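Local coordinates for protection of telomeres protein poz1 (Schizosaccharomyces pombe, PDB 5WE0) that binds telomeric DNA in fission yeast and negatively regulates telomerase and telomere length, at residues Ser9-Leu14 with Ile54-Ala59; Phe17-Asn22 with Tyr233-Arg238; Asn166-Leu171 with Ala184-Ser189. One frame throughout, in Å; residues are numbered along the deposited sequence.

Overall arrangement
All three contacts join parts of one mostly helical chain, but they differ in depth and chemistry. Contacts 1 and 2 both use helix 2-18, their centres about 11 Å apart, and they touch: Phe18 packs on Met56 and Ala59, while Phe235 packs on Ile54 and Ile58. Contact 1 is a buried, apolar meeting of two helices. Contact 2 is only partly buried and joins the chain just after helix 2-18 to a loop before helix 238-241, with hydrogen bonds to backbone carbonyls. Contact 3, its centre about 35 Å from that of contact 1 on the opposite side of the chain's centre, is a buried pairing of consecutive antiparallel helices, largely apolar with one amide-to-hydroxyl bond beside it.

Contact 1. Residues Ser9-Leu14 with Ile54-Ala59; sequences SVLNTL and IFMDIA
Met56 lays its thioether end across the methyl groups of Leu14 and Leu11, with SD 3.7 Å from Leu14 CD1 and 4.1 Å from Leu11 CD2. Its terminal CE follows along the same two branches, 3.8 Å from Leu14 CD1. The chain reaches them by bending at chi2 (-88°) and again at chi3, and it meets both leucines at about a right angle, so that sulfur and methyl are both used. A flexible, apolar methionine suits this place, because it can fold itself to the outline of two branched neighbours. Cutting Met56 back to an alanine is likely to open a gap beside both leucines and take away the group lying on the Phe55 face.

Phe55, one residue earlier, brings its ring up to the backbone of helix 2-18. Its CZ lies 3.5 Å from Leu11 O and its CE1 4.0 Å from Leu14 C, both approaches oblique to the ring. With CG between its own backbone N and carbonyl carbon (chi1 81°), the ring lies with one face over Met56 CG. The two neighbours pack on each other while both reach helix 2-18. Leu11 and Leu14 also pack against helix 31-43, and Phe18 extends the apolar surface at Phe55 and Met56. An aromatic side chain from another protein chain packs on Leu11.

With short-segment axes 11.1 Å apart and inclined at 47°, this is an oblique helix-helix packing held by long apolar side chains, characteristic of the core of an all-helical domain.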
loop_
_atom_site.group_PDB
_atom_site.type_symbol
_atom_site.label_atom_id
_atom_site.label_comp_id
_atom_site.label_asym_id
_atom_site.label_seq_id
_atom_site.Cartn_x
_atom_site.Cartn_y
_atom_site.Cartn_z
ATOM N N SER A 9 24.375 -1.510 -1.536
ATOM C CA SER A 9 24.624 -0.527 -2.576
ATOM C C SER A 9 23.492 -0.512 -3.605
ATOM O O SER A 9 23.085 0.561 -4.071
ATOM C CB SER A 9 25.980 -0.804 -3.232
ATOM O OG SER A 9 26.294 0.250 -4.117
ATOM N N VAL A 10 22.951 -1.683 -3.966
ATOM C CA VAL A 10 21.775 -1.695 -4.852
ATOM C C VAL A 10 20.614 -0.927 -4.213
ATOM O O VAL A 10 19.906 -0.165 -4.885
ATOM C CB VAL A 10 21.372 -3.140 -5.210
ATOM C CG1 VAL A 10 20.076 -3.137 -6.018
ATOM C CG2 VAL A 10 22.503 -3.859 -5.966
ATOM N N LEU A 11 20.416 -1.094 -2.893
ATOM C CA LEU A 11 19.376 -0.337 -2.188
ATOM C C LEU A 11 19.605 1.166 -2.296
ATOM O O LEU A 11 18.658 1.931 -2.545
ATOM C CB LEU A 11 19.308 -0.757 -0.713
ATOM C CG LEU A 11 18.407 -1.955 -0.387
ATOM C CD1 LEU A 11 18.366 -2.246 1.102
ATOM C CD2 LEU A 11 17.003 -1.749 -0.942
ATOM N N ASN A 12 20.859 1.612 -2.125
ATOM C CA ASN A 12 21.171 3.035 -2.256
ATOM C C ASN A 12 20.889 3.550 -3.653
ATOM O O ASN A 12 20.412 4.679 -3.822
ATOM C CB ASN A 12 22.634 3.298 -1.879
ATOM C CG ASN A 12 22.910 2.989 -0.432
ATOM O OD1 ASN A 12 23.856 2.273 -0.100
ATOM N ND2 ASN A 12 22.059 3.509 0.446
ATOM N N THR A 13 21.173 2.747 -4.674
ATOM C CA THR A 13 20.803 3.149 -6.028
ATOM C C THR A 13 19.290 3.267 -6.191
ATOM O O THR A 13 18.800 4.216 -6.829
ATOM C CB THR A 13 21.397 2.173 -7.049
ATOM O OG1 THR A 13 22.829 2.308 -7.044
ATOM C CG2 THR A 13 20.833 2.429 -8.461
ATOM N N LEU A 14 18.527 2.299 -5.666
ATOM C CA LEU A 14 17.068 2.387 -5.794
ATOM C C LEU A 14 16.523 3.645 -5.122
ATOM O O LEU A 14 15.574 4.267 -5.626
ATOM C CB LEU A 14 16.396 1.133 -5.233
ATOM C CG LEU A 14 16.247 -0.029 -6.227
ATOM C CD1 LEU A 14 15.493 -1.186 -5.576
ATOM C CD2 LEU A 14 15.561 0.404 -7.526
ATOM N N ILE A 54 11.830 1.535 4.570
ATOM C CA ILE A 54 10.484 2.074 4.440
ATOM C C ILE A 54 10.293 2.779 3.094
ATOM O O ILE A 54 9.175 2.784 2.542
ATOM C CB ILE A 54 10.180 2.992 5.640
ATOM C CG1 ILE A 54 8.693 2.966 5.945
ATOM C CG2 ILE A 54 10.632 4.414 5.384
ATOM C CD1 ILE A 54 8.222 1.536 6.320
ATOM N N PHE A 55 11.367 3.349 2.516
ATOM C CA PHE A 55 11.214 4.024 1.226
ATOM C C PHE A 55 10.781 3.037 0.139
ATOM O O PHE A 55 10.079 3.420 -0.804
ATOM C CB PHE A 55 12.515 4.752 0.824
ATOM C CG PHE A 55 13.569 3.848 0.205
ATOM C CD1 PHE A 55 13.578 3.599 -1.172
ATOM C CD2 PHE A 55 14.559 3.266 0.997
ATOM C CE1 PHE A 55 14.555 2.755 -1.749
ATOM C CE2 PHE A 55 15.537 2.418 0.434
ATOM C CZ PHE A 55 15.521 2.154 -0.939
ATOM N N MET A 56 11.138 1.757 0.287
ATOM C CA MET A 56 10.730 0.752 -0.690
ATOM C C MET A 56 9.240 0.427 -0.588
ATOM O O MET A 56 8.559 0.328 -1.616
ATOM C CB MET A 56 11.549 -0.533 -0.512
ATOM C CG MET A 56 13.055 -0.358 -0.774
ATOM S SD MET A 56 13.420 -0.611 -2.526
ATOM C CE MET A 56 13.337 -2.409 -2.650
ATOM N N ASP A 57 8.723 0.232 0.632
ATOM C CA ASP A 57 7.282 0.028 0.810
ATOM C C ASP A 57 6.473 1.208 0.288
ATOM O O ASP A 57 5.418 1.018 -0.329
ATOM C CB ASP A 57 6.950 -0.226 2.281
ATOM C CG ASP A 57 7.287 -1.645 2.724
ATOM O OD1 ASP A 57 7.367 -2.542 1.857
ATOM O OD2 ASP A 57 7.434 -1.872 3.935
ATOM N N ILE A 58 6.950 2.433 0.532
ATOM C CA ILE A 58 6.239 3.630 0.085
ATOM C C ILE A 58 6.178 3.672 -1.429
ATOM O O ILE A 58 5.138 3.994 -2.013
ATOM C CB ILE A 58 6.901 4.904 0.661
ATOM C CG1 ILE A 58 6.611 5.028 2.155
ATOM C CG2 ILE A 58 6.441 6.152 -0.073
ATOM C CD1 ILE A 58 7.402 6.130 2.830
ATOM N N ALA A 59 7.305 3.383 -2.086
ATOM C CA ALA A 59 7.336 3.365 -3.542
ATOM C C ALA A 59 6.417 2.281 -4.088
ATOM O O ALA A 59 5.686 2.511 -5.059
ATOM C CB ALA A 59 8.771 3.151 -4.031
#

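Contact 2. Residues Phe17-Asn22 with Tyr233-Arg238; sequences FFIKEN and YDFKQR
Ile19, the first residue past the end of helix 2-18, presses its CG2 methyl on the backbone of the 233-238 loop, 3.7 Å from Phe235 CA, and brings CD1 equally near Asp234 O at 3.7 Å. With CG1 beside the backbone N (chi1 -65°), both branches of the isoleucine are turned to the loop, and CG2 also comes obliquely to the Phe235 ring, 4.2 Å from CD1. A beta-branched residue suits this close packing, since the fork at CB lets CG2 and the CG1-CD1 arm touch the loop backbone together, and the buried Phe235 continues it toward Ile54 and Ile58 of helix 54-64.

The inner polar grip comes from Gln237. Bent at chi2, its chain turns NE2 back so that the two N-H groups serve two carbonyls, Glu21 O at 3.0 Å (161°) and Phe235 O at 2.9 Å (166°). Both acceptors lie close to the amide plane, which fixes the rotation of the amide and ties the two loops together. Gln221 NE2, from helix 209-230, adds a second bond to Glu21 O.

The outer side is looser. The extended chain of Lys236, an exposed residue, runs over Ile19 CG2 and ends in a hydrogen bond from NZ to Ile19 O (3.1 Å), the donor tilted well out of the carbonyl plane. Glu21 lies alongside, its CB 3.6 Å from Lys236 O. The loop itself is shaped by an Asx turn, Lys236 N donating to Asp234 OD1 at 2.9 Å.

Carbonyls of the segment just after helix 2-18 thus receive N-H groups of Lys236 and Gln237, bonds that probably depend on those two donors and on the 19-21 backbone, not on the acceptors' side chains.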
loop_
_atom_site.group_PDB
_atom_site.type_symbol
_atom_site.label_atom_id
_atom_site.label_comp_id
_atom_site.label_asym_id
_atom_site.label_seq_id
_atom_site.Cartn_x
_atom_site.Cartn_y
_atom_site.Cartn_z
ATOM N N PHE A 17 16.263 6.457 -7.323
ATOM C CA PHE A 17 15.181 6.367 -8.292
ATOM C C PHE A 17 13.814 6.446 -7.618
ATOM O O PHE A 17 12.853 6.945 -8.220
ATOM C CB PHE A 17 15.268 5.058 -9.105
ATOM C CG PHE A 17 16.343 5.060 -10.167
ATOM C CD1 PHE A 17 17.639 4.684 -9.861
ATOM C CD2 PHE A 17 16.063 5.476 -11.458
ATOM C CE1 PHE A 17 18.645 4.695 -10.830
ATOM C CE2 PHE A 17 17.066 5.498 -12.432
ATOM C CZ PHE A 17 18.356 5.101 -12.113
ATOM N N PHE A 18 13.704 5.970 -6.382
ATOM C CA PHE A 18 12.378 5.778 -5.793
ATOM C C PHE A 18 11.878 6.985 -5.009
ATOM O O PHE A 18 10.688 7.309 -5.078
ATOM C CB PHE A 18 12.374 4.544 -4.877
ATOM C CG PHE A 18 12.178 3.252 -5.616
ATOM C CD1 PHE A 18 12.006 3.254 -7.002
ATOM C CD2 PHE A 18 12.139 2.037 -4.930
ATOM C CE1 PHE A 18 11.819 2.060 -7.704
ATOM C CE2 PHE A 18 11.941 0.833 -5.623
ATOM C CZ PHE A 18 11.780 0.846 -7.010
ATOM N N ILE A 19 12.754 7.660 -4.271
ATOM C CA ILE A 19 12.318 8.720 -3.369
ATOM C C ILE A 19 11.950 9.953 -4.184
ATOM O O ILE A 19 12.750 10.461 -4.976
ATOM C CB ILE A 19 13.394 9.016 -2.315
ATOM C CG1 ILE A 19 13.572 7.780 -1.432
ATOM C CG2 ILE A 19 12.993 10.200 -1.468
ATOM C CD1 ILE A 19 14.491 7.962 -0.254
ATOM N N LYS A 20 10.719 10.420 -4.010
ATOM C CA LYS A 20 10.169 11.546 -4.742
ATOM C C LYS A 20 9.597 12.576 -3.780
ATOM O O LYS A 20 9.179 12.248 -2.661
ATOM C CB LYS A 20 9.065 11.081 -5.690
ATOM C CG LYS A 20 9.494 10.108 -6.781
ATOM C CD LYS A 20 10.354 10.814 -7.827
ATOM C CE LYS A 20 10.608 9.896 -9.028
ATOM N NZ LYS A 20 11.469 10.521 -10.083
ATOM N N GLU A 21 9.617 13.838 -4.219
ATOM C CA GLU A 21 8.851 14.878 -3.535
ATOM C C GLU A 21 7.362 14.556 -3.577
ATOM O O GLU A 21 6.653 14.644 -2.561
ATOM C CB GLU A 21 9.121 16.240 -4.184
ATOM C CG GLU A 21 8.232 17.351 -3.628
ATOM C CD GLU A 21 8.557 18.727 -4.188
ATOM O OE1 GLU A 21 8.949 18.820 -5.374
ATOM O OE2 GLU A 21 8.398 19.718 -3.442
ATOM N N ASN A 22 6.867 14.211 -4.763
ATOM C CA ASN A 22 5.518 13.697 -4.920
ATOM C C ASN A 22 5.585 12.177 -5.003
ATOM O O ASN A 22 6.371 11.558 -4.279
ATOM C CB ASN A 22 4.833 14.319 -6.139
ATOM C CG ASN A 22 4.828 15.833 -6.086
ATOM O OD1 ASN A 22 4.295 16.435 -5.147
ATOM N ND2 ASN A 22 5.464 16.462 -7.071
ATOM N N TYR A 233 14.993 10.702 8.230
ATOM C CA TYR A 233 14.760 10.322 6.847
ATOM C C TYR A 233 14.846 11.564 5.972
ATOM O O TYR A 233 14.564 12.683 6.412
ATOM C CB TYR A 233 13.383 9.654 6.691
ATOM C CG TYR A 233 13.178 8.424 7.561
ATOM C CD1 TYR A 233 12.817 8.549 8.901
ATOM C CD2 TYR A 233 13.309 7.144 7.038
ATOM C CE1 TYR A 233 12.607 7.433 9.694
ATOM C CE2 TYR A 233 13.108 6.013 7.833
ATOM C CZ TYR A 233 12.747 6.165 9.151
ATOM O OH TYR A 233 12.536 5.047 9.937
ATOM N N ASP A 234 15.174 11.347 4.702
ATOM C CA ASP A 234 15.085 12.386 3.686
ATOM C C ASP A 234 14.138 11.862 2.625
ATOM O O ASP A 234 14.442 10.871 1.952
ATOM C CB ASP A 234 16.466 12.736 3.123
ATOM C CG ASP A 234 16.420 13.786 2.020
ATOM O OD1 ASP A 234 15.342 14.353 1.716
ATOM O OD2 ASP A 234 17.515 14.108 1.504
ATOM N N PHE A 235 12.985 12.510 2.509
ATOM C CA PHE A 235 11.967 12.174 1.526
ATOM C C PHE A 235 11.728 13.348 0.600
ATOM O O PHE A 235 10.621 13.529 0.083
ATOM C CB PHE A 235 10.668 11.738 2.204
ATOM C CG PHE A 235 10.680 10.294 2.654
ATOM C CD1 PHE A 235 10.508 9.264 1.726
ATOM C CD2 PHE A 235 10.839 9.967 3.995
ATOM C CE1 PHE A 235 10.528 7.950 2.119
ATOM C CE2 PHE A 235 10.852 8.631 4.418
ATOM C CZ PHE A 235 10.711 7.623 3.484
ATOM N N LYS A 236 12.759 14.181 0.444
ATOM C CA LYS A 236 12.743 15.319 -0.469
ATOM C C LYS A 236 11.544 16.218 -0.192
ATOM O O LYS A 236 10.934 16.784 -1.101
ATOM C CB LYS A 236 12.780 14.846 -1.928
ATOM C CG LYS A 236 14.080 14.119 -2.259
ATOM C CD LYS A 236 14.041 13.294 -3.544
ATOM C CE LYS A 236 15.424 12.627 -3.769
ATOM N NZ LYS A 236 15.532 11.762 -4.996
ATOM N N GLN A 237 11.226 16.374 1.092
ATOM C CA GLN A 237 10.112 17.202 1.531
ATOM C C GLN A 237 10.560 18.600 1.940
ATOM O O GLN A 237 9.761 19.337 2.527
ATOM C CB GLN A 237 9.372 16.542 2.709
ATOM C CG GLN A 237 8.700 15.229 2.410
ATOM C CD GLN A 237 7.699 15.361 1.282
ATOM O OE1 GLN A 237 6.681 16.044 1.404
ATOM N NE2 GLN A 237 7.992 14.721 0.165
ATOM N N ARG A 238 11.805 18.983 1.626
ATOM C CA ARG A 238 12.346 20.263 2.084
ATOM C C ARG A 238 11.480 21.440 1.635
ATOM O O ARG A 238 11.175 22.334 2.433
ATOM C CB ARG A 238 13.798 20.425 1.611
ATOM C CG ARG A 238 13.999 20.541 0.096
ATOM C CD ARG A 238 15.293 21.274 -0.257
ATOM N NE ARG A 238 15.216 21.946 -1.557
ATOM C CZ ARG A 238 14.626 23.122 -1.773
ATOM N NH1 ARG A 238 14.030 23.771 -0.780
ATOM N NH2 ARG A 238 14.617 23.644 -2.996
#

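Contact 3. Residues Asn166-Leu171 with Ala184-Ser189; sequences NFTKFL and ALQRLS
Two consecutive helices, 164-174 and 179-188, run antiparallel here as a helical hairpin, their short-segment axes 11.7 Å apart and their directions 169° from each other. Large side chains bridge that separation. Phe167, with CG placed opposite its backbone N (chi1 -170°), extends its ring toward the second helix, where CZ meets Leu185 CG at 3.9 Å. Ser189 CB comes up to the ring's edge, 3.6 Å from CE2, a place where a small residue fits. Leu171, one turn further along the helix, lies with CD1 over one face of the ring, and its CD2 touches Leu185 CD2 at 3.6 Å. Leu185 thus meets both Leu171 and the CZ corner, and leucine's two methyl branches let Leu171 touch ring and opposite leucine together.

Beside this apolar patch lies a polar one. Gln186, bent at chi2, swings its amide over to the first helix, and NE2 donates to Thr168 OG1 at 3.1 Å (145°), with the hydroxyl somewhat out of the amide plane. That hydroxyl also bonds the carbonyl of His164, so it gives to its own helix and receives from the other. Gln186 OE1 lies obliquely beside the Phe167 ring, 3.7 Å from CE2, and is buried without a polar partner. Ser189 OG closes on Gln186 O at 2.8 Å and has a second bond, to His164 NE2, linking Ser189 to the first residue of helix 164-174.

Apolar side chains meeting between neighbouring antiparallel helices are characteristic of a helical hairpin in an all-helical fold; here a glutamine-threonine bond lies beside them.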
loop_
_atom_site.group_PDB
_atom_site.type_symbol
_atom_site.label_atom_id
_atom_site.label_comp_id
_atom_site.label_asym_id
_atom_site.label_seq_id
_atom_site.Cartn_x
_atom_site.Cartn_y
_atom_site.Cartn_z
ATOM N N ASN A 166 -10.568 -17.789 -1.098
ATOM C CA ASN A 166 -9.724 -16.602 -0.977
ATOM C C ASN A 166 -10.502 -15.402 -0.461
ATOM O O ASN A 166 -9.959 -14.588 0.298
ATOM C CB ASN A 166 -9.101 -16.302 -2.322
ATOM C CG ASN A 166 -8.059 -17.320 -2.695
ATOM O OD1 ASN A 166 -7.277 -17.764 -1.852
ATOM N ND2 ASN A 166 -8.086 -17.752 -3.944
ATOM N N PHE A 167 -11.778 -15.295 -0.839
ATOM C CA PHE A 167 -12.628 -14.243 -0.300
ATOM C C PHE A 167 -12.662 -14.313 1.223
ATOM O O PHE A 167 -12.513 -13.295 1.916
ATOM C CB PHE A 167 -14.044 -14.376 -0.871
ATOM C CG PHE A 167 -14.931 -13.209 -0.567
ATOM C CD1 PHE A 167 -14.400 -11.949 -0.395
ATOM C CD2 PHE A 167 -16.284 -13.384 -0.387
ATOM C CE1 PHE A 167 -15.222 -10.878 -0.095
ATOM C CE2 PHE A 167 -17.104 -12.325 -0.086
ATOM C CZ PHE A 167 -16.579 -11.072 0.055
ATOM N N THR A 168 -12.867 -15.514 1.758
ATOM C CA THR A 168 -12.933 -15.696 3.205
ATOM C C THR A 168 -11.591 -15.418 3.870
ATOM O O THR A 168 -11.524 -14.680 4.857
ATOM C CB THR A 168 -13.417 -17.109 3.517
ATOM O OG1 THR A 168 -14.812 -17.200 3.195
ATOM C CG2 THR A 168 -13.184 -17.453 4.993
ATOM N N LYS A 169 -10.520 -16.029 3.355
ATOM C CA LYS A 169 -9.169 -15.740 3.824
ATOM C C LYS A 169 -8.913 -14.239 3.888
ATOM O O LYS A 169 -8.415 -13.722 4.896
ATOM C CB LYS A 169 -8.159 -16.423 2.897
ATOM C CG LYS A 169 -6.705 -16.327 3.344
ATOM C CD LYS A 169 -6.565 -16.568 4.847
ATOM C CE LYS A 169 -5.128 -16.382 5.310
ATOM N NZ LYS A 169 -4.991 -16.438 6.796
ATOM N N PHE A 170 -9.262 -13.519 2.819
ATOM C CA PHE A 170 -9.011 -12.083 2.781
ATOM C C PHE A 170 -9.787 -11.356 3.866
ATOM O O PHE A 170 -9.272 -10.413 4.484
ATOM C CB PHE A 170 -9.378 -11.496 1.414
ATOM C CG PHE A 170 -9.158 -10.020 1.340
ATOM C CD1 PHE A 170 -7.906 -9.515 1.027
ATOM C CD2 PHE A 170 -10.180 -9.141 1.646
ATOM C CE1 PHE A 170 -7.680 -8.149 0.989
ATOM C CE2 PHE A 170 -9.970 -7.791 1.613
ATOM C CZ PHE A 170 -8.710 -7.288 1.286
ATOM N N LEU A 171 -11.023 -11.780 4.126
ATOM C CA LEU A 171 -11.840 -11.065 5.101
ATOM C C LEU A 171 -11.348 -11.296 6.527
ATOM O O LEU A 171 -11.383 -10.378 7.356
ATOM C CB LEU A 171 -13.301 -11.479 4.959
ATOM C CG LEU A 171 -13.951 -10.829 3.739
ATOM C CD1 LEU A 171 -15.362 -11.377 3.507
ATOM C CD2 LEU A 171 -13.922 -9.310 3.852
ATOM N N ALA A 184 -22.907 -9.671 7.061
ATOM C CA ALA A 184 -23.600 -9.267 5.838
ATOM C C ALA A 184 -22.771 -9.538 4.590
ATOM O O ALA A 184 -23.323 -9.890 3.544
ATOM C CB ALA A 184 -23.980 -7.781 5.905
ATOM N N LEU A 185 -21.452 -9.357 4.675
ATOM C CA LEU A 185 -20.605 -9.557 3.510
ATOM C C LEU A 185 -20.650 -11.006 3.060
ATOM O O LEU A 185 -20.603 -11.285 1.857
ATOM C CB LEU A 185 -19.178 -9.122 3.839
ATOM C CG LEU A 185 -18.253 -8.734 2.684
ATOM C CD1 LEU A 185 -19.006 -8.018 1.585
ATOM C CD2 LEU A 185 -17.146 -7.844 3.189
ATOM N N GLN A 186 -20.788 -11.937 4.004
ATOM C CA GLN A 186 -20.821 -13.346 3.641
ATOM C C GLN A 186 -22.212 -13.774 3.168
ATOM O O GLN A 186 -22.321 -14.672 2.325
ATOM C CB GLN A 186 -20.347 -14.198 4.825
ATOM C CG GLN A 186 -18.829 -14.128 5.049
ATOM C CD GLN A 186 -18.035 -14.880 3.989
ATOM O OE1 GLN A 186 -17.935 -14.436 2.843
ATOM N NE2 GLN A 186 -17.443 -16.006 4.373
ATOM N N ARG A 187 -23.277 -13.145 3.672
ATOM C CA ARG A 187 -24.590 -13.336 3.061
ATOM C C ARG A 187 -24.592 -12.868 1.614
ATOM O O ARG A 187 -25.126 -13.543 0.727
ATOM C CB ARG A 187 -25.668 -12.584 3.842
ATOM C CG ARG A 187 -26.180 -13.257 5.106
ATOM C CD ARG A 187 -27.478 -12.594 5.524
ATOM N NE ARG A 187 -27.281 -11.162 5.713
ATOM C CZ ARG A 187 -26.970 -10.619 6.881
ATOM N NH1 ARG A 187 -26.832 -11.409 7.934
ATOM N NH2 ARG A 187 -26.796 -9.308 6.996
ATOM N N LEU A 188 -23.999 -11.708 1.366
ATOM C CA LEU A 188 -24.031 -11.094 0.049
ATOM C C LEU A 188 -23.242 -11.888 -0.987
ATOM O O LEU A 188 -23.597 -11.883 -2.174
ATOM C CB LEU A 188 -23.469 -9.694 0.177
ATOM C CG LEU A 188 -23.098 -8.985 -1.097
ATOM C CD1 LEU A 188 -24.329 -8.833 -1.989
ATOM C CD2 LEU A 188 -22.544 -7.705 -0.632
ATOM N N SER A 189 -22.191 -12.591 -0.557
ATOM C CA SER A 189 -21.470 -13.464 -1.466
ATOM C C SER A 189 -22.335 -14.627 -1.920
ATOM O O SER A 189 -22.038 -15.241 -2.950
ATOM C CB SER A 189 -20.197 -13.976 -0.795
ATOM O OG SER A 189 -20.480 -14.973 0.173
#